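Local coordinates for protein copper-containing nitrite reductase (Bradyrhizobium sp. ORS 375, PDB 6THE) that reduces nitrite to nitric oxide, using copper centres held in a trimeric core of cupredoxin domains, at residues Val197-Val210 against Arg288-Glu300. Sequence-based numbering, arbitrary orientation.
Sequences VGALSKLHPLKAKV and RGLLGILHVQGPE. With 9JE (pentane-1,5-diol), chain T.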
# COMPACT_ATOMS: atom_id res chain seq x y z
N VAL A 197 8.48 4.20 -22.48
CA VAL A 197 9.69 3.61 -21.94
C VAL A 197 10.86 4.55 -22.23
O VAL A 197 11.11 4.90 -23.39
CB VAL A 197 9.93 2.20 -22.52
CG1 VAL A 197 11.31 1.65 -22.17
CG2 VAL A 197 8.85 1.22 -22.11
N GLY A 198 11.56 4.95 -21.17
CA GLY A 198 12.69 5.86 -21.28
C GLY A 198 12.23 7.30 -21.55
O GLY A 198 12.95 8.06 -22.19
N ALA A 199 11.04 7.64 -21.05
CA ALA A 199 10.45 8.96 -21.22
C ALA A 199 11.18 9.97 -20.34
O ALA A 199 11.35 11.12 -20.73
CB ALA A 199 8.98 8.91 -20.90
N LEU A 200 11.61 9.52 -19.16
CA LEU A 200 12.35 10.36 -18.23
C LEU A 200 13.78 9.84 -18.10
O LEU A 200 14.50 10.21 -17.18
CB LEU A 200 11.64 10.37 -16.87
CG LEU A 200 10.16 10.76 -16.87
CD1 LEU A 200 9.60 10.74 -15.46
CD2 LEU A 200 9.95 12.13 -17.50
N SER A 201 14.18 8.98 -19.05
CA SER A 201 15.52 8.42 -19.08
C SER A 201 16.27 8.91 -20.32
O SER A 201 17.17 9.74 -20.21
CB SER A 201 15.48 6.91 -19.03
OG SER A 201 14.92 6.46 -17.81
N LYS A 202 15.88 8.39 -21.49
CA LYS A 202 16.55 8.67 -22.75
C LYS A 202 15.94 9.92 -23.40
O LYS A 202 16.64 10.65 -24.09
CB LYS A 202 16.54 7.42 -23.63
CG LYS A 202 16.13 7.59 -25.09
CD LYS A 202 17.23 8.09 -26.01
CE LYS A 202 16.71 8.46 -27.38
NZ LYS A 202 17.67 9.33 -28.11
N LEU A 203 14.65 10.15 -23.14
CA LEU A 203 13.91 11.23 -23.79
C LEU A 203 14.08 12.54 -23.03
O LEU A 203 14.77 13.44 -23.50
CB LEU A 203 12.44 10.83 -23.92
CG LEU A 203 12.01 10.25 -25.28
CD1 LEU A 203 12.77 8.98 -25.61
CD2 LEU A 203 10.51 10.00 -25.30
N HIS A 204 13.46 12.63 -21.85
CA HIS A 204 13.45 13.86 -21.07
C HIS A 204 14.01 13.61 -19.67
O HIS A 204 13.25 13.51 -18.71
CB HIS A 204 12.03 14.45 -21.01
CG HIS A 204 11.30 14.44 -22.31
ND1 HIS A 204 11.55 15.36 -23.31
CD2 HIS A 204 10.32 13.64 -22.77
CE1 HIS A 204 10.76 15.12 -24.34
NE2 HIS A 204 9.99 14.07 -24.03
N PRO A 205 15.35 13.52 -19.51
CA PRO A 205 15.94 13.33 -18.18
C PRO A 205 15.83 14.59 -17.33
O PRO A 205 16.07 15.70 -17.81
CB PRO A 205 17.41 13.00 -18.48
CG PRO A 205 17.68 13.65 -19.83
CD PRO A 205 16.36 13.58 -20.57
N LEU A 206 15.45 14.40 -16.06
CA LEU A 206 15.34 15.47 -15.08
C LEU A 206 16.74 16.03 -14.81
O LEU A 206 17.71 15.28 -14.78
CB LEU A 206 14.72 14.92 -13.79
CG LEU A 206 13.21 14.74 -13.79
CD1 LEU A 206 12.80 13.46 -14.51
CD2 LEU A 206 12.68 14.72 -12.36
N LYS A 207 16.83 17.35 -14.63
CA LYS A 207 18.11 18.00 -14.40
C LYS A 207 17.98 19.05 -13.30
O LYS A 207 17.09 19.89 -13.32
CB LYS A 207 18.67 18.58 -15.71
CG LYS A 207 19.32 17.56 -16.63
CD LYS A 207 20.01 18.16 -17.84
CE LYS A 207 20.66 17.11 -18.71
NZ LYS A 207 21.32 17.72 -19.90
N ALA A 208 18.90 18.97 -12.33
CA ALA A 208 19.00 19.91 -11.23
C ALA A 208 20.48 20.17 -10.93
O ALA A 208 21.35 19.49 -11.46
CB ALA A 208 18.29 19.35 -10.02
N LYS A 209 20.74 21.17 -10.08
CA LYS A 209 22.10 21.52 -9.69
C LYS A 209 22.26 21.32 -8.18
O LYS A 209 21.27 21.28 -7.45
CB LYS A 209 22.45 22.93 -10.16
CG LYS A 209 22.55 23.10 -11.67
CD LYS A 209 22.99 24.48 -12.11
CE LYS A 209 23.07 24.61 -13.62
NZ LYS A 209 23.59 25.93 -14.03
N VAL A 210 23.52 21.19 -7.75
CA VAL A 210 23.86 20.92 -6.36
C VAL A 210 23.36 22.08 -5.49
O VAL A 210 23.73 23.23 -5.71
CB VAL A 210 25.37 20.69 -6.18
CG1 VAL A 210 25.77 20.55 -4.72
CG2 VAL A 210 25.85 19.48 -6.98
N ARG A 288 10.81 -3.14 -17.07
CA ARG A 288 9.67 -3.05 -17.95
C ARG A 288 9.40 -1.60 -18.33
O ARG A 288 8.33 -1.27 -18.83
CB ARG A 288 8.44 -3.72 -17.32
CG ARG A 288 8.54 -5.24 -17.24
CD ARG A 288 7.23 -5.91 -16.85
NE ARG A 288 7.33 -7.36 -16.94
CZ ARG A 288 7.06 -8.08 -18.03
NH1 ARG A 288 7.19 -9.39 -18.00
NH2 ARG A 288 6.65 -7.49 -19.14
N GLY A 289 10.40 -0.73 -18.09
CA GLY A 289 10.38 0.64 -18.58
C GLY A 289 10.21 1.68 -17.48
O GLY A 289 10.34 2.87 -17.74
N LEU A 290 9.91 1.22 -16.26
CA LEU A 290 9.67 2.12 -15.14
C LEU A 290 11.00 2.56 -14.54
O LEU A 290 11.43 2.05 -13.50
CB LEU A 290 8.78 1.41 -14.11
CG LEU A 290 8.01 2.31 -13.14
CD1 LEU A 290 7.09 3.26 -13.89
CD2 LEU A 290 7.22 1.47 -12.16
N LEU A 291 11.64 3.52 -15.22
CA LEU A 291 12.95 4.03 -14.84
C LEU A 291 13.03 5.51 -15.21
O LEU A 291 12.70 5.89 -16.33
CB LEU A 291 14.02 3.22 -15.58
CG LEU A 291 15.46 3.41 -15.11
CD1 LEU A 291 15.80 2.42 -14.00
CD2 LEU A 291 16.43 3.26 -16.26
N GLY A 292 13.49 6.32 -14.25
CA GLY A 292 13.67 7.75 -14.45
C GLY A 292 15.08 8.19 -14.04
O GLY A 292 15.67 7.61 -13.15
N ILE A 293 15.58 9.24 -14.71
CA ILE A 293 16.94 9.71 -14.49
C ILE A 293 16.89 11.18 -14.06
O ILE A 293 16.20 11.99 -14.67
CB ILE A 293 17.82 9.49 -15.74
CG1 ILE A 293 17.98 8.00 -16.09
CG2 ILE A 293 19.17 10.18 -15.61
CD1 ILE A 293 18.65 7.16 -15.02
N LEU A 294 17.65 11.49 -13.00
CA LEU A 294 17.84 12.85 -12.52
C LEU A 294 19.34 13.16 -12.52
O LEU A 294 20.07 12.67 -11.67
CB LEU A 294 17.22 12.99 -11.13
CG LEU A 294 17.54 14.26 -10.35
CD1 LEU A 294 16.94 15.49 -11.01
CD2 LEU A 294 17.06 14.15 -8.91
N HIS A 295 19.77 13.97 -13.50
CA HIS A 295 21.15 14.39 -13.62
C HIS A 295 21.40 15.60 -12.73
O HIS A 295 20.70 16.61 -12.84
CB HIS A 295 21.51 14.69 -15.08
CG HIS A 295 21.66 13.48 -15.94
ND1 HIS A 295 22.67 12.55 -15.74
CD2 HIS A 295 20.97 13.05 -17.02
CE1 HIS A 295 22.57 11.59 -16.64
NE2 HIS A 295 21.54 11.88 -17.44
N VAL A 296 22.40 15.49 -11.85
CA VAL A 296 22.78 16.58 -10.96
C VAL A 296 24.22 16.99 -11.26
O VAL A 296 25.14 16.19 -11.11
CB VAL A 296 22.58 16.20 -9.47
CG1 VAL A 296 23.07 17.31 -8.55
CG2 VAL A 296 21.14 15.85 -9.17
N GLN A 297 24.38 18.24 -11.69
CA GLN A 297 25.67 18.78 -12.09
C GLN A 297 26.11 19.84 -11.08
O GLN A 297 25.30 20.64 -10.62
CB GLN A 297 25.60 19.36 -13.50
CG GLN A 297 25.34 18.31 -14.58
CD GLN A 297 25.09 18.90 -15.94
OE1 GLN A 297 25.59 19.98 -16.28
NE2 GLN A 297 24.32 18.20 -16.75
N GLY A 298 27.41 19.83 -10.75
CA GLY A 298 27.99 20.80 -9.84
C GLY A 298 29.24 20.26 -9.14
O GLY A 298 29.74 19.20 -9.50
N PRO A 299 29.78 20.99 -8.14
CA PRO A 299 30.99 20.55 -7.42
C PRO A 299 30.69 19.44 -6.42
O PRO A 299 29.57 19.30 -5.95
CB PRO A 299 31.43 21.83 -6.69
CG PRO A 299 30.15 22.59 -6.45
CD PRO A 299 29.27 22.28 -7.64
N GLU A 300 31.73 18.66 -6.10
CA GLU A 300 31.62 17.52 -5.20
C GLU A 300 31.54 18.02 -3.76
O GLU A 300 32.14 19.03 -3.41
CB GLU A 300 32.81 16.57 -5.39
CG GLU A 300 32.81 15.88 -6.74
CD GLU A 300 34.07 15.11 -7.09
OE1 GLU A 300 33.98 14.13 -7.85
OE2 GLU A 300 35.16 15.50 -6.61
C02 9JE T . 14.32 19.22 -19.27
C03 9JE T . 15.37 18.26 -19.75
C04 9JE T . 14.96 17.50 -21.00
C05 9JE T . 15.92 17.68 -22.16
C06 9JE T . 16.10 19.11 -22.60
O01 9JE T . 14.16 20.33 -20.14
O07 9JE T . 14.91 19.67 -23.13
O HOH W 1 12.67 3.26 -19.15
O HOH W 2 10.81 7.20 -17.75
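Strand 206-209 pairs in parallel with strand 292-297, their axes 4.5 Å apart at closest approach and 25° from parallel. A ladder runs from Leu206 N to Ile293 O, His295 N to Leu206 O, Ala208 N to His295 O (3.0 Å) and Gln297 N to Ala208 O. Before it, the short helix 199-203 is tied to the same strand by Ile293 N, which reaches Leu200 O at 2.9 Å. Ser201 OG, with chi1 -63° setting it beside its own backbone N, donates to Leu291 O at 2.7 Å, approaching 65° out of the carbonyl plane. A water bound to Leu200 N also donates to that oxygen, giving it two donors. Replacing Ser201 by alanine is likely to cost Leu291 O its hydroxyl donor, the water remaining of the two. On the buried side, Leu294 CD1 lies 3.6 Å from Leu206 CB, while Leu206 and Ala208 also touch strand 155-164 of the opposing sheet. On the other side, Pro205 CB meets the edge of the His295 ring at CD2 (3.8 Å), and Lys207 CG packs against His295 CB. Pro205, just before the strand, also has its O 3.3 Å from C03 of pentane-1,5-diol. Val210 CG2 lies 3.8 Å from Gly298 CA, where a beta carbon would clash. Thus backbone bonding attaches an outer strand of a cupredoxin-type sandwich, with apolar packing inside and polar chains outside.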